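Local coordinates for prepilin-like protein (Thermus thermophilus, PDB 6QVF) that probably serves as a type IV pilin-like DNA receptor at the pilus tip during natural competence, at residues F60-P68 and R107-V118; V19-L30 and L134-V143. All coordinates share one frame; numbering follows the deposited sequence.

Overall arrangement
From the N terminus, helix 2-30 comes first and supplies 19-30 to contact 2. The chain then passes through a small sheet to helix 59-66, which begins contact 1. Strand 92-97 follows. Strand 100-108 and the turn into 117-125 bring 107-118 back to 60-68 and close contact 1. Strand 131-139 then closes the wider loop of contact 2, so contact 1 is nested inside it. The two contacts meet in the four-stranded antiparallel sheet, where a probable bond joins Val118 N to Val138 O. Phe60 CB also packs on Val29 O. Long helix, short helix and sheet are thus joined in one core.

Contact 1 (F60-P68 and R107-V118); sequences FVDYYFSCP and RGENGILGEGVV
Tyr64 OH lies among three backbone groups, Glu109 O, Gly114 O and the N of Arg162. Glu109 O is 2.8 Å from Tyr64 OH, and Gly114 O is 3.3 Å from the same hydroxyl. Both links are weak. The backbone N of Arg162 also bonds to this hydroxyl. CG of Tyr64 is anti to the backbone N (chi1 -179°), which carries the ring from helix 60-66 across to the loop. Val117 O sits at the ring edge, 3.2 Å from Tyr64 CE1, and also accepts from Glu109 N. Gly108 allows a close backbone approach: Tyr64 CA and Gly108 CA are 4.2 Å apart, and Tyr64 O takes the space a beta carbon would need. Strands 100-108 and 117-125 belong to the antiparallel sheet of this pilin-like domain. Between them the chain passes through a weakly bonded helix and a type II turn from Gly114 to Val117. Gly116 has positive phi in this turn, and its O is 3.3 Å from Phe60 CZ. Val118 CG2 lies over one face of the Phe60 ring, 4.1 Å from its centroid, in a CH-pi contact. The same methyl also packs against Tyr64 CB. Past the helix end, Gly108 N bonds to Cys67 O at 3.0 Å, with an angle of 149° at the hydrogen. The donor sits above the carbonyl plane, 36° out of it. Cys67 is also held by its disulfide to Cys91. A cis peptide leads into Pro68, whose CG covers one face of the Arg107 guanidinium, 3.8 Å from Arg107 NH1. Arg107 bends at its third torsion, and its NE makes a salt bridge with Asp105.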
loop_
_atom_site.group_PDB
_atom_site.type_symbol
_atom_site.label_atom_id
_atom_site.label_comp_id
_atom_site.label_asym_id
_atom_site.label_seq_id
_atom_site.Cartn_x
_atom_site.Cartn_y
_atom_site.Cartn_z
ATOM N N PHE B 60 -7.947 5.802 -16.323
ATOM C CA PHE B 60 -7.137 4.648 -15.921
ATOM C C PHE B 60 -6.106 4.343 -17.016
ATOM O O PHE B 60 -4.926 4.062 -16.747
ATOM C CB PHE B 60 -8.026 3.447 -15.623
ATOM C CG PHE B 60 -7.252 2.230 -15.218
ATOM C CD1 PHE B 60 -6.660 1.411 -16.173
ATOM C CD2 PHE B 60 -7.064 1.960 -13.877
ATOM C CE1 PHE B 60 -5.890 0.322 -15.780
ATOM C CE2 PHE B 60 -6.340 0.829 -13.498
ATOM C CZ PHE B 60 -5.754 0.036 -14.442
ATOM N N VAL B 61 -6.569 4.343 -18.265
ATOM C CA VAL B 61 -5.689 4.009 -19.400
ATOM C C VAL B 61 -4.542 5.006 -19.510
ATOM O O VAL B 61 -3.380 4.619 -19.703
ATOM C CB VAL B 61 -6.498 3.949 -20.707
ATOM C CG1 VAL B 61 -5.628 3.655 -21.923
ATOM C CG2 VAL B 61 -7.633 2.950 -20.605
ATOM N N ASP B 62 -4.857 6.299 -19.420
ATOM C CA ASP B 62 -3.869 7.338 -19.519
ATOM C C ASP B 62 -2.818 7.187 -18.420
ATOM O O ASP B 62 -1.618 7.216 -18.695
ATOM C CB ASP B 62 -4.502 8.723 -19.492
ATOM C CG ASP B 62 -5.512 8.837 -20.617
ATOM O OD1 ASP B 62 -5.074 9.030 -21.763
ATOM O OD2 ASP B 62 -6.721 8.635 -20.341
ATOM N N TYR B 63 -3.263 6.992 -17.189
ATOM C CA TYR B 63 -2.283 6.892 -16.094
ATOM C C TYR B 63 -1.474 5.594 -16.221
ATOM O O TYR B 63 -0.246 5.605 -15.977
ATOM C CB TYR B 63 -2.965 6.973 -14.729
ATOM C CG TYR B 63 -3.335 8.391 -14.358
ATOM C CD1 TYR B 63 -2.363 9.288 -13.958
ATOM C CD2 TYR B 63 -4.654 8.825 -14.371
ATOM C CE1 TYR B 63 -2.672 10.599 -13.661
ATOM C CE2 TYR B 63 -4.978 10.125 -14.051
ATOM C CZ TYR B 63 -3.992 11.012 -13.684
ATOM O OH TYR B 63 -4.336 12.292 -13.362
ATOM N N TYR B 64 -2.139 4.476 -16.524
ATOM C CA TYR B 64 -1.478 3.173 -16.619
ATOM C C TYR B 64 -0.341 3.216 -17.649
ATOM O O TYR B 64 0.764 2.771 -17.343
ATOM C CB TYR B 64 -2.464 2.056 -16.959
ATOM C CG TYR B 64 -1.802 0.705 -17.045
ATOM C CD1 TYR B 64 -1.464 -0.013 -15.915
ATOM C CD2 TYR B 64 -1.410 0.176 -18.268
ATOM C CE1 TYR B 64 -0.782 -1.218 -15.981
ATOM C CE2 TYR B 64 -0.727 -1.027 -18.336
ATOM C CZ TYR B 64 -0.405 -1.728 -17.199
ATOM O OH TYR B 64 0.338 -2.882 -17.275
ATOM N N PHE B 65 -0.605 3.746 -18.845
ATOM C CA PHE B 65 0.380 3.745 -19.899
ATOM C C PHE B 65 1.328 4.959 -19.852
ATOM O O PHE B 65 2.386 4.923 -20.535
ATOM C CB PHE B 65 -0.295 3.629 -21.269
ATOM C CG PHE B 65 -0.844 2.248 -21.508
ATOM C CD1 PHE B 65 0.001 1.181 -21.763
ATOM C CD2 PHE B 65 -2.210 2.020 -21.504
ATOM C CE1 PHE B 65 -0.503 -0.088 -21.997
ATOM C CE2 PHE B 65 -2.699 0.752 -21.727
ATOM C CZ PHE B 65 -1.861 -0.299 -21.976
ATOM N N SER B 66 1.016 6.010 -19.088
ATOM C CA SER B 66 1.858 7.205 -19.084
ATOM C C SER B 66 2.836 7.239 -17.919
ATOM O O SER B 66 3.765 7.995 -17.979
ATOM C CB SER B 66 1.047 8.468 -19.050
ATOM O OG SER B 66 0.146 8.522 -20.159
ATOM N N CYS B 67 2.590 6.452 -16.868
ATOM C CA CYS B 67 3.253 6.669 -15.592
ATOM C C CYS B 67 3.972 5.405 -15.157
ATOM O O CYS B 67 3.352 4.349 -15.102
ATOM C CB CYS B 67 2.238 7.047 -14.538
ATOM S SG CYS B 67 1.424 8.626 -14.845
ATOM N N PRO B 68 5.279 5.476 -14.753
ATOM C CA PRO B 68 6.060 6.707 -14.657
ATOM C C PRO B 68 6.662 7.219 -15.964
ATOM O O PRO B 68 7.107 8.343 -16.018
ATOM C CB PRO B 68 7.205 6.321 -13.725
ATOM C CG PRO B 68 7.400 4.849 -13.997
ATOM C CD PRO B 68 6.025 4.290 -14.293
ATOM N N ARG B 107 1.466 5.073 -10.624
ATOM C CA ARG B 107 2.132 4.347 -11.725
ATOM C C ARG B 107 1.429 3.052 -12.104
ATOM O O ARG B 107 0.802 2.379 -11.273
ATOM C CB ARG B 107 3.600 4.071 -11.383
ATOM C CG ARG B 107 3.830 3.257 -10.129
ATOM C CD ARG B 107 5.320 3.062 -9.909
ATOM N NE ARG B 107 5.966 4.337 -9.682
ATOM C CZ ARG B 107 7.247 4.614 -9.975
ATOM N NH1 ARG B 107 8.065 3.671 -10.435
ATOM N NH2 ARG B 107 7.705 5.842 -9.779
ATOM N N GLY B 108 1.488 2.731 -13.408
ATOM C CA GLY B 108 1.124 1.448 -13.836
ATOM C C GLY B 108 2.149 0.411 -13.413
ATOM O O GLY B 108 3.335 0.688 -13.346
ATOM N N GLU B 109 1.676 -0.775 -13.102
ATOM C CA GLU B 109 2.567 -1.886 -12.871
ATOM C C GLU B 109 2.888 -2.630 -14.169
ATOM O O GLU B 109 2.257 -2.422 -15.233
ATOM C CB GLU B 109 1.928 -2.786 -11.852
ATOM C CG GLU B 109 1.865 -2.104 -10.517
ATOM C CD GLU B 109 1.990 -3.080 -9.377
ATOM O OE1 GLU B 109 1.457 -4.185 -9.547
ATOM O OE2 GLU B 109 2.637 -2.731 -8.352
ATOM N N ASN B 110 3.931 -3.477 -14.115
ATOM C CA ASN B 110 4.417 -4.028 -15.351
ATOM C C ASN B 110 4.527 -5.554 -15.272
ATOM O O ASN B 110 4.336 -6.155 -14.217
ATOM C CB ASN B 110 5.727 -3.389 -15.761
ATOM C CG ASN B 110 6.792 -3.593 -14.735
ATOM O OD1 ASN B 110 7.257 -4.741 -14.586
ATOM N ND2 ASN B 110 7.189 -2.497 -14.079
ATOM N N GLY B 111 4.749 -6.154 -16.451
ATOM C CA GLY B 111 4.771 -7.577 -16.580
ATOM C C GLY B 111 3.397 -8.187 -16.451
ATOM O O GLY B 111 2.379 -7.505 -16.314
ATOM N N ILE B 112 3.365 -9.515 -16.457
ATOM C CA ILE B 112 2.107 -10.226 -16.469
ATOM C C ILE B 112 1.342 -9.951 -15.163
ATOM O O ILE B 112 0.113 -9.706 -15.208
ATOM C CB ILE B 112 2.352 -11.714 -16.742
ATOM C CG1 ILE B 112 1.036 -12.436 -16.945
ATOM C CG2 ILE B 112 3.149 -12.366 -15.643
ATOM C CD1 ILE B 112 0.398 -12.021 -18.202
ATOM N N LEU B 113 2.067 -9.880 -14.046
ATOM C CA LEU B 113 1.493 -9.615 -12.722
ATOM C C LEU B 113 0.861 -8.205 -12.668
ATOM O O LEU B 113 -0.155 -7.954 -11.989
ATOM C CB LEU B 113 2.601 -9.711 -11.675
ATOM C CG LEU B 113 2.448 -10.783 -10.598
ATOM C CD1 LEU B 113 3.427 -10.520 -9.485
ATOM C CD2 LEU B 113 1.051 -10.832 -10.038
ATOM N N GLY B 114 1.474 -7.271 -13.387
ATOM C CA GLY B 114 1.107 -5.871 -13.329
ATOM C C GLY B 114 0.044 -5.455 -14.343
ATOM O O GLY B 114 -0.353 -4.301 -14.363
ATOM N N GLU B 115 -0.389 -6.344 -15.229
ATOM C CA GLU B 115 -1.317 -6.036 -16.266
ATOM C C GLU B 115 -2.620 -5.473 -15.698
ATOM O O GLU B 115 -3.300 -6.156 -14.882
ATOM C CB GLU B 115 -1.639 -7.347 -16.967
ATOM C CG GLU B 115 -1.909 -7.232 -18.420
ATOM C CD GLU B 115 -1.949 -8.604 -19.082
ATOM O OE1 GLU B 115 -2.951 -9.294 -18.920
ATOM O OE2 GLU B 115 -0.973 -8.993 -19.714
ATOM N N GLY B 116 -2.989 -4.258 -16.130
ATOM C CA GLY B 116 -4.221 -3.603 -15.702
ATOM C C GLY B 116 -4.271 -3.229 -14.222
ATOM O O GLY B 116 -5.371 -3.168 -13.616
ATOM N N VAL B 117 -3.099 -2.951 -13.646
ATOM C CA VAL B 117 -2.988 -2.515 -12.273
ATOM C C VAL B 117 -2.277 -1.161 -12.218
ATOM O O VAL B 117 -1.177 -0.957 -12.796
ATOM C CB VAL B 117 -2.249 -3.557 -11.412
ATOM C CG1 VAL B 117 -2.111 -3.071 -9.967
ATOM C CG2 VAL B 117 -2.895 -4.916 -11.502
ATOM N N VAL B 118 -2.869 -0.236 -11.424
ATOM C CA VAL B 118 -2.241 1.010 -11.099
ATOM C C VAL B 118 -2.111 1.108 -9.582
ATOM O O VAL B 118 -3.054 0.792 -8.886
ATOM C CB VAL B 118 -3.026 2.211 -11.654
ATOM C CG1 VAL B 118 -2.567 3.515 -11.040
ATOM C CG2 VAL B 118 -2.963 2.252 -13.179
#

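Contact 2 (V19-L30 and L134-V143); sequences VQVLERRSAEVL and LGRRVTCYDV
The Arg136 guanidinium is approached slantwise by Leu30 CD1 and Ser26 CB, neither squarely over a face nor at an edge. Leu30 CD1 is 3.4 Å from Arg136 NH2. The arginine runs extended from CG, anti to its backbone N (chi1 179°), to NE, and this carries the guanidinium across the helix face, past Ser26 and up to Leu30. Its CD lies 3.6 Å from Ser26 OG, which is itself bonded to Leu22 O. This is the type IV pilin arrangement, with a long N-terminal helix laid on an antiparallel sheet. Here helix 19-30 and strand 134-139 run nearly parallel, at 22°, with axes 9.1 Å apart. A glycine in place of Arg136 would probably leave Ser26 CB and Leu30 CD1 without their cover and open a gap between helix and strand. Nearer the beginning of helix 19-30, Leu134 CD1 meets Val19 CG2 at 3.7 Å, while Leu22 CD2 packs across Leu134 CB. Leu30 CD2 rests on Val138 CG1 at 3.6 Å and also touches Asp142 and Val143. Residues 134-137 also pair antiparallel with a strand of the second subunit, continuing the sheet there.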
loop_
_atom_site.group_PDB
_atom_site.type_symbol
_atom_site.label_atom_id
_atom_site.label_comp_id
_atom_site.label_asym_id
_atom_site.label_seq_id
_atom_site.Cartn_x
_atom_site.Cartn_y
_atom_site.Cartn_z
ATOM N N VAL B 19 -4.082 10.561 3.780
ATOM C CA VAL B 19 -5.357 10.036 3.296
ATOM C C VAL B 19 -5.931 10.975 2.224
ATOM O O VAL B 19 -6.489 10.509 1.203
ATOM C CB VAL B 19 -6.349 9.824 4.462
ATOM C CG1 VAL B 19 -7.778 9.665 3.964
ATOM C CG2 VAL B 19 -5.945 8.587 5.242
ATOM N N GLN B 20 -5.911 12.286 2.502
ATOM C CA GLN B 20 -6.533 13.294 1.630
ATOM C C GLN B 20 -5.901 13.210 0.228
ATOM O O GLN B 20 -6.574 13.208 -0.810
ATOM C CB GLN B 20 -6.318 14.676 2.257
ATOM C CG GLN B 20 -6.977 15.796 1.497
ATOM C CD GLN B 20 -6.677 17.162 2.073
ATOM O OE1 GLN B 20 -6.287 18.046 1.333
ATOM N NE2 GLN B 20 -6.865 17.341 3.382
ATOM N N VAL B 21 -4.581 13.143 0.189
ATOM C CA VAL B 21 -3.849 13.083 -1.075
ATOM C C VAL B 21 -4.083 11.733 -1.766
ATOM O O VAL B 21 -4.318 11.664 -2.972
ATOM C CB VAL B 21 -2.350 13.345 -0.846
ATOM C CG1 VAL B 21 -1.558 13.164 -2.134
ATOM C CG2 VAL B 21 -2.148 14.731 -0.242
ATOM N N LEU B 22 -4.048 10.633 -1.016
ATOM C CA LEU B 22 -4.311 9.330 -1.580
ATOM C C LEU B 22 -5.702 9.273 -2.208
ATOM O O LEU B 22 -5.855 8.743 -3.326
ATOM C CB LEU B 22 -4.184 8.255 -0.497
ATOM C CG LEU B 22 -4.382 6.823 -0.985
ATOM C CD1 LEU B 22 -3.272 6.433 -1.924
ATOM C CD2 LEU B 22 -4.464 5.848 0.183
ATOM N N GLU B 23 -6.696 9.882 -1.549
ATOM C CA GLU B 23 -8.089 9.881 -2.069
ATOM C C GLU B 23 -8.132 10.686 -3.372
ATOM O O GLU B 23 -8.756 10.252 -4.374
ATOM C CB GLU B 23 -9.030 10.506 -1.031
ATOM C CG GLU B 23 -9.392 9.595 0.125
ATOM C CD GLU B 23 -10.199 10.203 1.265
ATOM O OE1 GLU B 23 -10.189 11.465 1.452
ATOM O OE2 GLU B 23 -10.855 9.395 1.955
ATOM N N ARG B 24 -7.485 11.842 -3.395
ATOM C CA ARG B 24 -7.597 12.717 -4.567
ATOM C C ARG B 24 -6.886 12.078 -5.762
ATOM O O ARG B 24 -7.436 12.063 -6.877
ATOM C CB ARG B 24 -7.054 14.107 -4.296
ATOM C CG ARG B 24 -8.116 15.002 -3.666
ATOM C CD ARG B 24 -7.788 16.474 -3.739
ATOM N NE ARG B 24 -6.534 16.751 -3.059
ATOM C CZ ARG B 24 -6.434 16.942 -1.763
ATOM N NH1 ARG B 24 -7.536 16.983 -1.020
ATOM N NH2 ARG B 24 -5.234 17.047 -1.225
ATOM N N ARG B 25 -5.696 11.502 -5.539
ATOM C CA ARG B 25 -4.968 10.912 -6.654
ATOM C C ARG B 25 -5.617 9.602 -7.123
ATOM O O ARG B 25 -5.676 9.328 -8.332
ATOM C CB ARG B 25 -3.490 10.736 -6.288
ATOM C CG ARG B 25 -2.837 12.068 -5.967
ATOM C CD ARG B 25 -2.826 13.047 -7.128
ATOM N NE ARG B 25 -2.403 14.392 -6.786
ATOM C CZ ARG B 25 -2.321 15.408 -7.657
ATOM N NH1 ARG B 25 -2.651 15.253 -8.941
ATOM N NH2 ARG B 25 -1.861 16.582 -7.228
ATOM N N SER B 26 -6.184 8.801 -6.212
ATOM C CA SER B 26 -6.882 7.559 -6.612
ATOM C C SER B 26 -8.140 7.894 -7.410
ATOM O O SER B 26 -8.465 7.211 -8.365
ATOM C CB SER B 26 -7.269 6.714 -5.400
ATOM O OG SER B 26 -6.106 6.311 -4.705
ATOM N N ALA B 27 -8.842 8.961 -7.017
ATOM C CA ALA B 27 -10.040 9.378 -7.767
ATOM C C ALA B 27 -9.686 9.767 -9.204
ATOM O O ALA B 27 -10.462 9.526 -10.126
ATOM C CB ALA B 27 -10.756 10.510 -7.065
ATOM N N GLU B 28 -8.538 10.374 -9.414
ATOM C CA GLU B 28 -8.059 10.718 -10.757
ATOM C C GLU B 28 -7.875 9.465 -11.611
ATOM O O GLU B 28 -8.254 9.434 -12.755
ATOM C CB GLU B 28 -6.755 11.483 -10.678
ATOM C CG GLU B 28 -6.969 12.801 -9.961
ATOM C CD GLU B 28 -6.567 13.996 -10.761
ATOM O OE1 GLU B 28 -7.302 14.272 -11.738
ATOM O OE2 GLU B 28 -5.519 14.618 -10.421
ATOM N N VAL B 29 -7.310 8.411 -11.036
ATOM C CA VAL B 29 -7.091 7.173 -11.749
ATOM C C VAL B 29 -8.440 6.559 -12.168
ATOM O O VAL B 29 -8.519 5.933 -13.233
ATOM C CB VAL B 29 -6.270 6.204 -10.889
ATOM C CG1 VAL B 29 -6.201 4.823 -11.519
ATOM C CG2 VAL B 29 -4.888 6.756 -10.640
ATOM N N LEU B 30 -9.477 6.702 -11.315
ATOM C CA LEU B 30 -10.772 6.071 -11.523
ATOM C C LEU B 30 -11.734 6.948 -12.321
ATOM O O LEU B 30 -12.852 6.491 -12.607
ATOM C CB LEU B 30 -11.382 5.672 -10.168
ATOM C CG LEU B 30 -10.704 4.447 -9.552
ATOM C CD1 LEU B 30 -10.934 4.344 -8.062
ATOM C CD2 LEU B 30 -11.176 3.185 -10.243
ATOM N N LEU B 134 0.982 5.374 2.853
ATOM C CA LEU B 134 -0.229 4.672 2.485
ATOM C C LEU B 134 -0.221 4.380 0.983
ATOM O O LEU B 134 0.301 5.132 0.197
ATOM C CB LEU B 134 -1.469 5.498 2.805
ATOM C CG LEU B 134 -1.610 5.955 4.250
ATOM C CD1 LEU B 134 -2.800 6.872 4.382
ATOM C CD2 LEU B 134 -1.741 4.787 5.203
ATOM N N GLY B 135 -0.869 3.290 0.626
ATOM C CA GLY B 135 -1.031 2.876 -0.747
ATOM C C GLY B 135 -2.450 2.448 -1.050
ATOM O O GLY B 135 -3.197 2.013 -0.189
ATOM N N ARG B 136 -2.809 2.589 -2.318
ATOM C CA ARG B 136 -4.009 1.999 -2.829
ATOM C C ARG B 136 -3.676 1.309 -4.150
ATOM O O ARG B 136 -2.951 1.854 -4.972
ATOM C CB ARG B 136 -5.124 3.042 -3.009
ATOM C CG ARG B 136 -6.407 2.451 -3.562
ATOM C CD ARG B 136 -7.639 3.346 -3.459
ATOM N NE ARG B 136 -8.798 2.687 -4.055
ATOM C CZ ARG B 136 -9.913 3.296 -4.376
ATOM N NH1 ARG B 136 -10.045 4.585 -4.060
ATOM N NH2 ARG B 136 -10.832 2.628 -5.086
ATOM N N ARG B 137 -4.231 0.119 -4.310
ATOM C CA ARG B 137 -4.086 -0.697 -5.528
ATOM C C ARG B 137 -5.407 -0.668 -6.291
ATOM O O ARG B 137 -6.415 -1.116 -5.762
ATOM C CB ARG B 137 -3.746 -2.139 -5.163
ATOM C CG ARG B 137 -3.481 -3.049 -6.344
ATOM C CD ARG B 137 -3.044 -4.427 -5.911
ATOM N NE ARG B 137 -2.646 -5.321 -7.021
ATOM C CZ ARG B 137 -3.452 -6.190 -7.606
ATOM N NH1 ARG B 137 -4.710 -6.290 -7.212
ATOM N NH2 ARG B 137 -2.952 -6.994 -8.543
ATOM N N VAL B 138 -5.355 -0.171 -7.520
ATOM C CA VAL B 138 -6.524 -0.015 -8.360
ATOM C C VAL B 138 -6.337 -0.904 -9.586
ATOM O O VAL B 138 -5.298 -0.821 -10.237
ATOM C CB VAL B 138 -6.710 1.461 -8.774
ATOM C CG1 VAL B 138 -7.968 1.623 -9.579
ATOM C CG2 VAL B 138 -6.755 2.417 -7.574
ATOM N N THR B 139 -7.349 -1.676 -9.948
ATOM C CA THR B 139 -7.301 -2.457 -11.153
ATOM C C THR B 139 -8.308 -1.932 -12.156
ATOM O O THR B 139 -9.227 -1.161 -11.855
ATOM C CB THR B 139 -7.511 -3.956 -10.942
ATOM O OG1 THR B 139 -8.910 -4.211 -10.785
ATOM C CG2 THR B 139 -6.758 -4.482 -9.739
ATOM N N CYS B 140 -8.115 -2.378 -13.392
ATOM C CA CYS B 140 -8.981 -1.996 -14.470
ATOM C C CYS B 140 -10.409 -2.457 -14.218
ATOM O O CYS B 140 -11.321 -1.897 -14.786
ATOM C CB CYS B 140 -8.441 -2.500 -15.811
ATOM S SG CYS B 140 -8.140 -4.286 -15.840
ATOM N N TYR B 141 -10.604 -3.454 -13.364
ATOM C CA TYR B 141 -11.889 -3.964 -13.038
ATOM C C TYR B 141 -12.656 -3.042 -12.091
ATOM O O TYR B 141 -13.865 -3.246 -11.866
ATOM C CB TYR B 141 -11.794 -5.367 -12.443
ATOM C CG TYR B 141 -11.267 -6.385 -13.428
ATOM C CD1 TYR B 141 -12.092 -6.855 -14.422
ATOM C CD2 TYR B 141 -9.935 -6.769 -13.452
ATOM C CE1 TYR B 141 -11.647 -7.770 -15.355
ATOM C CE2 TYR B 141 -9.463 -7.675 -14.395
ATOM C CZ TYR B 141 -10.326 -8.171 -15.355
ATOM O OH TYR B 141 -9.893 -9.068 -16.297
ATOM N N ASP B 142 -11.977 -2.052 -11.508
ATOM C CA ASP B 142 -12.595 -1.200 -10.516
ATOM C C ASP B 142 -13.312 0.024 -11.093
ATOM O O ASP B 142 -13.978 0.766 -10.324
ATOM C CB ASP B 142 -11.530 -0.728 -9.524
ATOM C CG ASP B 142 -10.910 -1.880 -8.749
ATOM O OD1 ASP B 142 -11.600 -2.916 -8.554
ATOM O OD2 ASP B 142 -9.771 -1.705 -8.241
ATOM N N VAL B 143 -13.201 0.251 -12.423
ATOM C CA VAL B 143 -13.888 1.388 -12.993
ATOM C C VAL B 143 -15.387 1.044 -13.095
ATOM O O VAL B 143 -15.763 -0.096 -13.003
ATOM C CB VAL B 143 -13.311 1.804 -14.364
ATOM C CG1 VAL B 143 -11.863 2.208 -14.268
ATOM C CG2 VAL B 143 -13.509 0.764 -15.414
#